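Local coordinates for protein platelet inhibitor (Ancylostoma caninum, PDB 4TPV) that inhibits platelet aggregation and adhesion to fibrinogen and collagen as a secreted hookworm toxin, perhaps by binding platelet integrins, at residues Ser3-Arg8 / Thr47-Ala52; Lys54-Cys59 / Gly121-Asp126; Glu66-Asp71 / His132-Tyr137; Asp13-Met18 / Leu78-Glu83. All coordinates share one frame; numbering follows the deposited sequence.

Overall arrangement
The four contacts sample the three-layer CAP fold, in which helices cover both faces of a central sheet. Contacts 1 and 2 share helix 46-56, their centres about 11 Å apart. The first joins that helix to the N-terminal loop, the second to strand 119-127. Contact 3, centred about 8 Å from the centre of contact 2, pairs strands 68-73 and 130-138 of the same sheet, and the Cys122-Cys135 disulfide links the two contacts. Contact 4 packs helix 13-34 against helix 80-89, its centre about 14 Å from that of contact 3. Along the chain contact 1 closes before contacts 2 and 3 open; these two cross each other and contact 4 crosses all three, so residues far apart in sequence meet in one compact monomer.

Contact 1 of 4, residues Ser3-Arg8 / Thr47-Ala52; sequences SLCQQR and TLEEKA
Arg8 reaches from the N-terminal loop to Glu49 and Glu50 on helix 46-56, and its CB already points toward that helix. A bend at chi2 (-71°) swings the chain across, so that CG lies 3.5 Å from Glu49 OE1 and CD passes the same oxygen a little farther off. NE then gives its hydrogen to Glu49 OE1 at 3.0 Å, meeting the oxygen on its anti side, while the guanidinium and this carboxylate are turned 56° apart. The result is a salt-bridge network bracing the segment before helix 13-34 against helix 46-56 of the CAP fold; nearby, Cys5 adds a disulfide to Cys46. Farther out, NH2 makes an almost straight bond (175°) to Glu50 OE1, 3.0 Å away, with the two planes nearly coplanar. NH1 donates to a water at 3.0 Å, and that water gives a hydrogen to Glu50 OE1. Arginine suits the place because its several N-H groups, spread along one plane, can serve two adjacent acids. Each acid has a further partner: Glu49 OE2 binds Tyr44 and Arg16, and Glu50 OE2 pairs with Lys54. Cys5 SG lies 3.6 Å from Glu49 OE2.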
loop_
_atom_site.group_PDB
_atom_site.type_symbol
_atom_site.label_atom_id
_atom_site.label_comp_id
_atom_site.label_asym_id
_atom_site.label_seq_id
_atom_site.Cartn_x
_atom_site.Cartn_y
_atom_site.Cartn_z
ATOM N N SER A 3 18.007 -4.420 -3.726
ATOM C CA SER A 3 19.439 -4.251 -3.528
ATOM C C SER A 3 19.764 -3.027 -2.667
ATOM O O SER A 3 20.793 -2.987 -1.995
ATOM C CB SER A 3 20.156 -4.157 -4.881
ATOM O OG SER A 3 19.638 -3.103 -5.676
ATOM N N LEU A 4 18.883 -2.034 -2.676
ATOM C CA LEU A 4 19.155 -0.777 -1.978
ATOM C C LEU A 4 18.633 -0.818 -0.547
ATOM O O LEU A 4 18.727 0.162 0.189
ATOM C CB LEU A 4 18.526 0.392 -2.722
ATOM C CG LEU A 4 18.917 0.482 -4.194
ATOM C CD1 LEU A 4 18.221 1.659 -4.856
ATOM C CD2 LEU A 4 20.414 0.605 -4.316
ATOM N N CYS A 5 18.060 -1.954 -0.171
ATOM C CA CYS A 5 17.612 -2.134 1.199
ATOM C C CYS A 5 18.732 -2.703 2.023
ATOM O O CYS A 5 19.572 -3.461 1.526
ATOM C CB CYS A 5 16.402 -3.060 1.295
ATOM S SG CYS A 5 14.789 -2.345 0.850
ATOM N N GLN A 6 18.733 -2.345 3.296
ATOM C CA GLN A 6 19.759 -2.817 4.209
ATOM C C GLN A 6 19.203 -3.953 5.045
ATOM O O GLN A 6 17.987 -4.211 5.039
ATOM C CB GLN A 6 20.229 -1.691 5.106
ATOM C CG GLN A 6 19.226 -1.357 6.180
ATOM C CD GLN A 6 19.541 -0.063 6.863
ATOM O OE1 GLN A 6 19.178 1.014 6.374
ATOM N NE2 GLN A 6 20.221 -0.145 8.003
ATOM N N GLN A 7 20.087 -4.640 5.763
ATOM C CA GLN A 7 19.650 -5.736 6.613
ATOM C C GLN A 7 18.759 -5.207 7.728
ATOM O O GLN A 7 19.131 -4.284 8.437
ATOM C CB GLN A 7 20.845 -6.485 7.210
ATOM C CG GLN A 7 20.491 -7.904 7.628
ATOM C CD GLN A 7 21.211 -8.356 8.880
ATOM O OE1 GLN A 7 22.403 -8.086 9.064
ATOM N NE2 GLN A 7 20.487 -9.053 9.756
ATOM N N ARG A 8 17.569 -5.783 7.870
ATOM C CA ARG A 8 16.694 -5.414 8.969
ATOM C C ARG A 8 16.498 -6.595 9.897
ATOM O O ARG A 8 16.501 -7.746 9.462
ATOM C CB ARG A 8 15.337 -4.924 8.459
ATOM C CG ARG A 8 15.424 -3.754 7.482
ATOM C CD ARG A 8 15.847 -2.429 8.123
ATOM N NE ARG A 8 15.721 -1.344 7.146
ATOM C CZ ARG A 8 16.008 -0.069 7.389
ATOM N NH1 ARG A 8 16.416 0.300 8.584
ATOM N NH2 ARG A 8 15.858 0.848 6.441
ATOM N N THR A 47 13.626 3.321 -0.313
ATOM C CA THR A 47 13.609 4.646 0.297
ATOM C C THR A 47 12.384 4.851 1.212
ATOM O O THR A 47 12.510 5.388 2.325
ATOM C CB THR A 47 13.656 5.728 -0.783
ATOM O OG1 THR A 47 14.947 5.667 -1.416
ATOM C CG2 THR A 47 13.478 7.097 -0.167
ATOM N N LEU A 48 11.210 4.420 0.760
ATOM C CA LEU A 48 10.030 4.432 1.614
ATOM C C LEU A 48 10.186 3.491 2.801
ATOM O O LEU A 48 9.669 3.773 3.880
ATOM C CB LEU A 48 8.787 4.051 0.817
ATOM C CG LEU A 48 8.396 5.113 -0.185
ATOM C CD1 LEU A 48 7.074 4.719 -0.838
ATOM C CD2 LEU A 48 8.269 6.480 0.495
ATOM N N GLU A 49 10.902 2.381 2.613
ATOM C CA GLU A 49 11.164 1.504 3.753
ATOM C C GLU A 49 11.943 2.246 4.834
ATOM O O GLU A 49 11.625 2.136 6.024
ATOM C CB GLU A 49 11.929 0.236 3.350
ATOM C CG GLU A 49 12.397 -0.582 4.570
ATOM C CD GLU A 49 13.035 -1.917 4.200
ATOM O OE1 GLU A 49 14.176 -2.169 4.663
ATOM O OE2 GLU A 49 12.399 -2.707 3.479
ATOM N N GLU A 50 12.968 3.000 4.442
ATOM C CA GLU A 50 13.725 3.755 5.434
ATOM C C GLU A 50 12.829 4.807 6.115
ATOM O O GLU A 50 12.908 4.996 7.329
ATOM C CB GLU A 50 14.950 4.413 4.811
ATOM C CG GLU A 50 15.580 5.486 5.703
ATOM C CD GLU A 50 16.330 4.953 6.922
ATOM O OE1 GLU A 50 16.374 3.725 7.142
ATOM O OE2 GLU A 50 16.870 5.797 7.670
ATOM N N LYS A 51 11.953 5.449 5.343
ATOM C CA LYS A 51 11.001 6.403 5.912
ATOM C C LYS A 51 10.091 5.692 6.916
ATOM O O LYS A 51 9.789 6.213 8.007
ATOM C CB LYS A 51 10.173 7.057 4.797
ATOM C CG LYS A 51 9.281 8.213 5.238
ATOM C CD LYS A 51 8.499 8.747 4.042
ATOM C CE LYS A 51 7.562 9.877 4.459
ATOM N NZ LYS A 51 6.575 10.205 3.386
ATOM N N ALA A 52 9.684 4.487 6.552
ATOM C CA ALA A 52 8.825 3.702 7.432
ATOM C C ALA A 52 9.532 3.327 8.733
ATOM O O ALA A 52 8.913 3.369 9.804
ATOM C CB ALA A 52 8.326 2.442 6.701
HETATM O O HOH W 1 17.917 2.855 9.059
HETATM O O HOH W 2 16.423 -1.001 4.141
#

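Contact 2 of 4, residues Lys54-Cys59 / Gly121-Asp126; sequences KSAEKC and GCAVVD
Helix-on-sheet packing, the joint between two layers of the CAP sandwich, brings Ala56 of helix 46-56 down onto Ala123 and Val125 of strand 119-127. The CB atoms of Ala56 and Ala123 come within 4.1 Å of each other, methyl against methyl, and such small side chains allow helix and strand to approach closely. Val125, two residues along on the same face of the strand, is the bulkier partner. With chi1 at -59°, its CG1 stands beside its own backbone N and CG2 between N and the carbonyl carbon, and the two methyls straddle the Ala56 methyl: CG2 is 3.8 Å from Ala56 CB and CG1 is 3.9 Å from it. CG2 also lies 3.7 Å from Ala56 O. In this three-layer fold the helix covers the same sheet face more widely, for Ala56 also touches Val134 of the neighbouring strand and Tyr53 touches Ala123 and Val125. Ala56 O is bound within its own segment, accepting Cys59 N at 2.9 Å to close a type I turn. Cys59 then takes a positive phi (63°), which turns the chain out of the helical path, and its SG, 4.2 Å from Asp126 O, forms a disulfide with Cys127 next along the strand.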
loop_
_atom_site.group_PDB
_atom_site.type_symbol
_atom_site.label_atom_id
_atom_site.label_comp_id
_atom_site.label_asym_id
_atom_site.label_seq_id
_atom_site.Cartn_x
_atom_site.Cartn_y
_atom_site.Cartn_z
ATOM N N LYS A 54 12.113 5.002 10.161
ATOM C CA LYS A 54 12.345 6.200 10.938
ATOM C C LYS A 54 11.069 6.598 11.678
ATOM O O LYS A 54 11.126 7.086 12.811
ATOM C CB LYS A 54 12.849 7.331 10.036
ATOM C CG LYS A 54 14.336 7.181 9.651
ATOM C CD LYS A 54 15.251 7.359 10.864
ATOM C CE LYS A 54 16.756 7.264 10.519
ATOM N NZ LYS A 54 17.268 5.882 10.271
ATOM N N SER A 55 9.923 6.348 11.051
ATOM C CA SER A 55 8.636 6.676 11.663
ATOM C C SER A 55 8.216 5.616 12.680
ATOM O O SER A 55 7.747 5.938 13.781
ATOM C CB SER A 55 7.548 6.823 10.600
ATOM O OG SER A 55 6.310 7.092 11.231
ATOM N N ALA A 56 8.384 4.348 12.311
ATOM C CA ALA A 56 8.021 3.239 13.200
ATOM C C ALA A 56 8.726 3.310 14.544
ATOM O O ALA A 56 8.142 2.990 15.564
ATOM C CB ALA A 56 8.330 1.902 12.541
ATOM N N GLU A 57 9.986 3.732 14.557
ATOM C CA GLU A 57 10.752 3.690 15.792
ATOM C C GLU A 57 10.260 4.707 16.813
ATOM O O GLU A 57 10.667 4.650 17.976
ATOM C CB GLU A 57 12.238 3.921 15.508
ATOM C CG GLU A 57 12.881 2.811 14.718
ATOM C CD GLU A 57 14.224 3.217 14.142
ATOM O OE1 GLU A 57 14.659 4.368 14.391
ATOM O OE2 GLU A 57 14.838 2.381 13.438
ATOM N N LYS A 58 9.396 5.631 16.385
ATOM C CA LYS A 58 8.786 6.569 17.319
ATOM C C LYS A 58 7.728 5.862 18.156
ATOM O O LYS A 58 7.319 6.362 19.197
ATOM C CB LYS A 58 8.179 7.761 16.574
ATOM C CG LYS A 58 9.204 8.579 15.780
ATOM C CD LYS A 58 8.503 9.779 15.168
ATOM C CE LYS A 58 9.323 10.488 14.123
ATOM N NZ LYS A 58 8.388 11.333 13.297
ATOM N N CYS A 59 7.290 4.700 17.687
ATOM C CA CYS A 59 6.389 3.827 18.450
ATOM C C CYS A 59 5.028 4.450 18.735
ATOM O O CYS A 59 4.411 4.148 19.760
ATOM C CB CYS A 59 7.040 3.401 19.769
ATOM S SG CYS A 59 8.297 2.082 19.529
ATOM N N GLY A 121 6.924 0.993 1.073
ATOM C CA GLY A 121 8.040 0.450 1.829
ATOM C C GLY A 121 7.550 0.255 3.239
ATOM O O GLY A 121 6.773 1.069 3.729
ATOM N N CYS A 122 8.014 -0.805 3.902
ATOM C CA CYS A 122 7.457 -1.175 5.212
ATOM C C CYS A 122 8.526 -1.431 6.278
ATOM O O CYS A 122 9.703 -1.594 5.970
ATOM C CB CYS A 122 6.561 -2.405 5.062
ATOM S SG CYS A 122 5.167 -2.182 3.915
ATOM N N ALA A 123 8.097 -1.469 7.539
ATOM C CA ALA A 123 8.996 -1.605 8.679
ATOM C C ALA A 123 8.302 -2.420 9.767
ATOM O O ALA A 123 7.080 -2.342 9.941
ATOM C CB ALA A 123 9.404 -0.227 9.212
ATOM N N VAL A 124 9.075 -3.231 10.469
ATOM C CA VAL A 124 8.567 -4.047 11.559
ATOM C C VAL A 124 9.436 -3.781 12.776
ATOM O O VAL A 124 10.652 -3.976 12.716
ATOM C CB VAL A 124 8.589 -5.537 11.187
ATOM C CG1 VAL A 124 8.145 -6.382 12.374
ATOM C CG2 VAL A 124 7.696 -5.792 9.968
ATOM N N VAL A 125 8.842 -3.321 13.878
ATOM C CA VAL A 125 9.628 -2.966 15.053
ATOM C C VAL A 125 8.910 -3.410 16.314
ATOM O O VAL A 125 7.704 -3.626 16.285
ATOM C CB VAL A 125 9.888 -1.457 15.141
ATOM C CG1 VAL A 125 10.628 -0.942 13.899
ATOM C CG2 VAL A 125 8.591 -0.712 15.326
ATOM N N ASP A 126 9.650 -3.565 17.407
ATOM C CA ASP A 126 9.026 -3.839 18.694
ATOM C C ASP A 126 8.897 -2.569 19.517
ATOM O O ASP A 126 9.861 -1.828 19.688
ATOM C CB ASP A 126 9.831 -4.874 19.494
ATOM C CG ASP A 126 9.173 -5.216 20.836
ATOM O OD1 ASP A 126 8.181 -5.970 20.822
ATOM O OD2 ASP A 126 9.643 -4.738 21.894
#

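Contact 3 of 4, residues Glu66-Asp71 / His132-Tyr137; sequences EEENVD and HVVCQY
Chi1 values of -79° at Asn69 and -56° at Tyr137 place each CG beside its own backbone N, and the amide is thereby brought up to the phenol ring. Asn69 CG stands 3.5 Å from Tyr137 CE2, with the two planes 67° apart, and Asn69 CB lies in the ring plane at its edge. Asparagine and tyrosine suit this buried spot because they pack together while their polar ends still reach outside partners: Asn69 OD1 accepts from Asn111, and Tyr137 OH is bonded to His23. Where the sheet's other face looks toward helix 46-56, Glu68 extends over Val134, its OE2 3.4 Å from Val134 CG1 and probably hydrogen-bonded to Ser55 OG; Gln136 NE2 comes close to the same oxygen, but at an angle too poor for a hydrogen bond. Val70 and Val134, beta-branched residues that suit strand geometry, lie side by side, CG2 to CG2 at 4.1 Å. Backbone bonds run in reciprocal pairs: Asn69 N to Cys135 O at 2.9 Å answers Cys135 N to Asn69 O, and Asp71 N to Val133 O at 2.8 Å answers Val133 N to Asp71 O. Tyr137 N adds a bond to Glu67 O at 3.0 Å. The two strand segments thus form a regular antiparallel ladder, which adds the outermost strand 68-73 to the central sheet of the CAP sandwich.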
loop_
_atom_site.group_PDB
_atom_site.type_symbol
_atom_site.label_atom_id
_atom_site.label_comp_id
_atom_site.label_asym_id
_atom_site.label_seq_id
_atom_site.Cartn_x
_atom_site.Cartn_y
_atom_site.Cartn_z
ATOM N N GLU A 66 -0.472 11.492 5.974
ATOM C CA GLU A 66 -1.550 10.840 5.198
ATOM C C GLU A 66 -1.086 9.552 4.497
ATOM O O GLU A 66 -1.901 8.630 4.265
ATOM C CB GLU A 66 -2.157 11.801 4.164
ATOM C CG GLU A 66 -3.039 12.900 4.751
ATOM C CD GLU A 66 -4.318 12.361 5.377
ATOM O OE1 GLU A 66 -4.796 11.276 4.964
ATOM O OE2 GLU A 66 -4.853 13.033 6.285
ATOM N N GLU A 67 0.204 9.469 4.163
ATOM C CA GLU A 67 0.696 8.316 3.402
ATOM C C GLU A 67 1.314 7.209 4.289
ATOM O O GLU A 67 2.061 6.354 3.817
ATOM C CB GLU A 67 1.711 8.774 2.339
ATOM C CG GLU A 67 1.173 8.764 0.883
ATOM C CD GLU A 67 0.128 9.835 0.579
ATOM O OE1 GLU A 67 0.109 10.881 1.252
ATOM O OE2 GLU A 67 -0.670 9.646 -0.363
ATOM N N GLU A 68 0.940 7.184 5.558
ATOM C CA GLU A 68 1.403 6.139 6.454
ATOM C C GLU A 68 0.263 5.248 6.963
ATOM O O GLU A 68 -0.812 5.728 7.336
ATOM C CB GLU A 68 2.129 6.754 7.635
ATOM C CG GLU A 68 2.693 5.726 8.586
ATOM C CD GLU A 68 3.561 6.369 9.629
ATOM O OE1 GLU A 68 3.007 6.946 10.572
ATOM O OE2 GLU A 68 4.803 6.327 9.477
ATOM N N ASN A 69 0.514 3.939 6.962
ATOM C CA ASN A 69 -0.358 2.966 7.633
ATOM C C ASN A 69 0.350 2.389 8.854
ATOM O O ASN A 69 1.558 2.133 8.801
ATOM C CB ASN A 69 -0.744 1.822 6.684
ATOM C CG ASN A 69 -1.845 2.191 5.712
ATOM O OD1 ASN A 69 -2.333 3.315 5.692
ATOM N ND2 ASN A 69 -2.237 1.224 4.886
ATOM N N VAL A 70 -0.382 2.178 9.948
ATOM C CA VAL A 70 0.178 1.557 11.140
ATOM C C VAL A 70 -0.708 0.429 11.612
ATOM O O VAL A 70 -1.939 0.523 11.532
ATOM C CB VAL A 70 0.355 2.588 12.280
ATOM C CG1 VAL A 70 1.041 1.957 13.507
ATOM C CG2 VAL A 70 1.146 3.778 11.776
ATOM N N ASP A 71 -0.074 -0.650 12.069
ATOM C CA ASP A 71 -0.789 -1.717 12.755
ATOM C C ASP A 71 -0.027 -2.122 13.995
ATOM O O ASP A 71 1.200 -2.105 13.992
ATOM C CB ASP A 71 -0.976 -2.910 11.831
ATOM C CG ASP A 71 -1.950 -3.938 12.384
ATOM O OD1 ASP A 71 -2.848 -3.581 13.186
ATOM O OD2 ASP A 71 -1.804 -5.117 12.001
ATOM N N HIS A 132 4.858 -3.342 16.010
ATOM C CA HIS A 132 4.314 -2.288 15.161
ATOM C C HIS A 132 4.757 -2.560 13.741
ATOM O O HIS A 132 5.937 -2.775 13.475
ATOM C CB HIS A 132 4.790 -0.887 15.570
ATOM C CG HIS A 132 4.220 -0.382 16.865
ATOM N ND1 HIS A 132 3.998 0.957 17.095
ATOM C CD2 HIS A 132 3.816 -1.031 17.987
ATOM C CE1 HIS A 132 3.497 1.118 18.308
ATOM N NE2 HIS A 132 3.369 -0.072 18.868
ATOM N N VAL A 133 3.793 -2.575 12.835
ATOM C CA VAL A 133 4.072 -2.673 11.425
ATOM C C VAL A 133 3.686 -1.339 10.818
ATOM O O VAL A 133 2.576 -0.847 11.067
ATOM C CB VAL A 133 3.267 -3.794 10.758
ATOM C CG1 VAL A 133 3.563 -3.823 9.263
ATOM C CG2 VAL A 133 3.577 -5.131 11.415
ATOM N N VAL A 134 4.588 -0.742 10.043
ATOM C CA VAL A 134 4.319 0.544 9.382
ATOM C C VAL A 134 4.653 0.425 7.912
ATOM O O VAL A 134 5.726 -0.069 7.558
ATOM C CB VAL A 134 5.162 1.696 9.997
ATOM C CG1 VAL A 134 5.036 2.951 9.163
ATOM C CG2 VAL A 134 4.775 1.934 11.454
ATOM N N CYS A 135 3.740 0.866 7.057
ATOM C CA CYS A 135 4.035 0.974 5.643
ATOM C C CYS A 135 3.849 2.419 5.204
ATOM O O CYS A 135 2.927 3.106 5.645
ATOM C CB CYS A 135 3.147 0.049 4.813
ATOM S SG CYS A 135 3.482 -1.732 4.977
ATOM N N GLN A 136 4.760 2.865 4.351
ATOM C CA GLN A 136 4.736 4.196 3.780
ATOM C C GLN A 136 4.495 4.058 2.287
ATOM O O GLN A 136 5.028 3.145 1.635
ATOM C CB GLN A 136 6.063 4.934 4.064
ATOM C CG GLN A 136 6.277 5.252 5.538
ATOM C CD GLN A 136 5.748 6.615 5.919
ATOM O OE1 GLN A 136 5.224 7.351 5.078
ATOM N NE2 GLN A 136 5.881 6.966 7.200
ATOM N N TYR A 137 3.670 4.949 1.746
ATOM C CA TYR A 137 3.280 4.876 0.348
ATOM C C TYR A 137 3.681 6.124 -0.424
ATOM O O TYR A 137 3.959 7.192 0.157
ATOM C CB TYR A 137 1.763 4.653 0.249
ATOM C CG TYR A 137 1.311 3.423 1.009
ATOM C CD1 TYR A 137 1.366 2.165 0.430
ATOM C CD2 TYR A 137 0.885 3.517 2.336
ATOM C CE1 TYR A 137 0.970 1.013 1.148
ATOM C CE2 TYR A 137 0.492 2.382 3.051
ATOM C CZ TYR A 137 0.522 1.135 2.445
ATOM O OH TYR A 137 0.121 0.020 3.158
#

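Contact 4 of 4, residues Asp13-Met18 / Leu78-Glu83; sequences DDMREM and LNIPLE
Pro81 is the main bump of this contact, a compact ring on the first turn of helix 80-89 that presses against helix 13-34 between Met15 and Met18. Its CG lies 3.8 Å from Met18 CB and 4.2 Å from Met15 O, so the ring rests against both a side-chain base and the backbone of the facing helix. Met15 answers with a bump of its own. Its chain runs straight to SD and then bends at chi3 (55°), turning the terminal methyl into the notch between Ile80 and Pro81; there CE is 4.0 Å from Ile80 CB and 4.2 Å from Pro81 CD, with Met15 and Pro81 crossing at about a right angle. Met18, in contrast, stays extended beyond CG and passes along the other side of the ring, carrying SD to 3.6 Å from Asn79 ND2. Flexible, unbranched methionines suit a surface of this kind, since each can be folded or stretched to fit the rigid proline. Asn79 is also the N-cap of the second helix: its OD1 accepts from Leu82 N at 2.9 Å, which leaves ND2 directed toward the Met18 sulfur. Proline, too, is at home here, because an amide hydrogen is not needed in the first turn of a helix. No hydrogen bond or salt bridge crosses between the two helices in these segments, so their union depends on close fit, dispersion and the removal of methionine, isoleucine and proline carbons from water, at a modest interface near the protein surface.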
loop_
_atom_site.group_PDB
_atom_site.type_symbol
_atom_site.label_atom_id
_atom_site.label_comp_id
_atom_site.label_asym_id
_atom_site.label_seq_id
_atom_site.Cartn_x
_atom_site.Cartn_y
_atom_site.Cartn_z
ATOM N N ASP A 13 13.999 -9.955 2.515
ATOM C CA ASP A 13 13.507 -9.827 1.136
ATOM C C ASP A 13 12.220 -10.603 0.903
ATOM O O ASP A 13 11.332 -10.154 0.168
ATOM C CB ASP A 13 14.551 -10.296 0.124
ATOM C CG ASP A 13 15.668 -9.295 -0.066
ATOM O OD1 ASP A 13 15.617 -8.223 0.563
ATOM O OD2 ASP A 13 16.595 -9.579 -0.855
ATOM N N ASP A 14 12.143 -11.780 1.515
ATOM C CA ASP A 14 10.958 -12.623 1.461
ATOM C C ASP A 14 9.719 -11.846 1.915
ATOM O O ASP A 14 8.697 -11.798 1.228
ATOM C CB ASP A 14 11.161 -13.858 2.339
ATOM C CG ASP A 14 10.138 -14.937 2.080
ATOM O OD1 ASP A 14 9.690 -15.063 0.923
ATOM O OD2 ASP A 14 9.795 -15.665 3.034
ATOM N N MET A 15 9.818 -11.228 3.084
ATOM C CA MET A 15 8.690 -10.468 3.607
ATOM C C MET A 15 8.390 -9.215 2.776
ATOM O O MET A 15 7.237 -8.820 2.660
ATOM C CB MET A 15 8.943 -10.068 5.054
ATOM C CG MET A 15 9.095 -11.251 6.001
ATOM S SD MET A 15 9.560 -10.709 7.660
ATOM C CE MET A 15 8.214 -9.555 7.948
ATOM N N ARG A 16 9.430 -8.581 2.236
ATOM C CA ARG A 16 9.219 -7.411 1.377
ATOM C C ARG A 16 8.361 -7.828 0.199
ATOM O O ARG A 16 7.401 -7.154 -0.149
ATOM C CB ARG A 16 10.543 -6.800 0.905
ATOM C CG ARG A 16 11.385 -6.241 2.038
ATOM C CD ARG A 16 12.731 -5.754 1.546
ATOM N NE ARG A 16 13.438 -5.073 2.624
ATOM C CZ ARG A 16 14.483 -5.567 3.284
ATOM N NH1 ARG A 16 14.997 -6.749 2.955
ATOM N NH2 ARG A 16 15.032 -4.858 4.267
ATOM N N GLU A 17 8.690 -8.975 -0.390
ATOM C CA GLU A 17 7.916 -9.518 -1.493
ATOM C C GLU A 17 6.488 -9.861 -1.051
ATOM O O GLU A 17 5.534 -9.573 -1.772
ATOM C CB GLU A 17 8.621 -10.755 -2.074
ATOM C CG GLU A 17 8.086 -11.191 -3.419
ATOM C CD GLU A 17 8.912 -12.315 -4.027
ATOM O OE1 GLU A 17 9.384 -13.190 -3.265
ATOM O OE2 GLU A 17 9.104 -12.316 -5.262
ATOM N N MET A 18 6.334 -10.433 0.138
ATOM C CA MET A 18 5.013 -10.768 0.647
ATOM C C MET A 18 4.191 -9.490 0.778
ATOM O O MET A 18 3.064 -9.445 0.340
ATOM C CB MET A 18 5.090 -11.506 1.982
ATOM C CG MET A 18 5.619 -12.934 1.858
ATOM S SD MET A 18 5.986 -13.591 3.497
ATOM C CE MET A 18 6.797 -15.144 3.074
ATOM N N LEU A 78 -1.326 -14.933 12.214
ATOM C CA LEU A 78 -0.803 -15.113 10.879
ATOM C C LEU A 78 0.615 -14.584 10.838
ATOM O O LEU A 78 1.107 -14.035 11.828
ATOM C CB LEU A 78 -1.663 -14.376 9.858
ATOM C CG LEU A 78 -3.168 -14.698 9.797
ATOM C CD1 LEU A 78 -3.837 -13.902 8.676
ATOM C CD2 LEU A 78 -3.392 -16.189 9.605
ATOM N N ASN A 79 1.271 -14.711 9.694
ATOM C CA ASN A 79 2.565 -14.068 9.587
ATOM C C ASN A 79 2.380 -12.555 9.556
ATOM O O ASN A 79 1.246 -12.053 9.536
ATOM C CB ASN A 79 3.355 -14.592 8.373
ATOM C CG ASN A 79 2.874 -14.036 7.034
ATOM O OD1 ASN A 79 1.891 -13.294 6.949
ATOM N ND2 ASN A 79 3.567 -14.420 5.970
ATOM N N ILE A 80 3.488 -11.821 9.620
ATOM C CA ILE A 80 3.405 -10.381 9.822
ATOM C C ILE A 80 2.728 -9.646 8.650
ATOM O O ILE A 80 1.800 -8.863 8.874
ATOM C CB ILE A 80 4.809 -9.811 10.117
ATOM C CG1 ILE A 80 5.271 -10.343 11.477
ATOM C CG2 ILE A 80 4.790 -8.297 10.111
ATOM C CD1 ILE A 80 6.637 -9.837 11.915
ATOM N N PRO A 81 3.127 -9.924 7.398
ATOM C CA PRO A 81 2.451 -9.264 6.276
ATOM C C PRO A 81 0.938 -9.539 6.237
ATOM O O PRO A 81 0.170 -8.600 6.014
ATOM C CB PRO A 81 3.162 -9.848 5.044
ATOM C CG PRO A 81 4.520 -10.216 5.542
ATOM C CD PRO A 81 4.303 -10.703 6.952
ATOM N N LEU A 82 0.500 -10.777 6.474
ATOM C CA LEU A 82 -0.935 -11.049 6.491
ATOM C C LEU A 82 -1.640 -10.431 7.687
ATOM O O LEU A 82 -2.763 -9.947 7.544
ATOM C CB LEU A 82 -1.216 -12.557 6.470
ATOM C CG LEU A 82 -0.907 -13.209 5.125
ATOM C CD1 LEU A 82 -0.914 -14.716 5.315
ATOM C CD2 LEU A 82 -1.954 -12.780 4.070
ATOM N N GLU A 83 -1.002 -10.436 8.857
ATOM C CA GLU A 83 -1.631 -9.853 10.050
ATOM C C GLU A 83 -1.922 -8.370 9.802
ATOM O O GLU A 83 -3.045 -7.905 10.036
ATOM C CB GLU A 83 -0.742 -10.081 11.290
ATOM C CG GLU A 83 -1.406 -9.855 12.649
ATOM C CD GLU A 83 -2.462 -10.907 13.029
ATOM O OE1 GLU A 83 -2.260 -12.138 12.827
ATOM O OE2 GLU A 83 -3.498 -10.489 13.573
#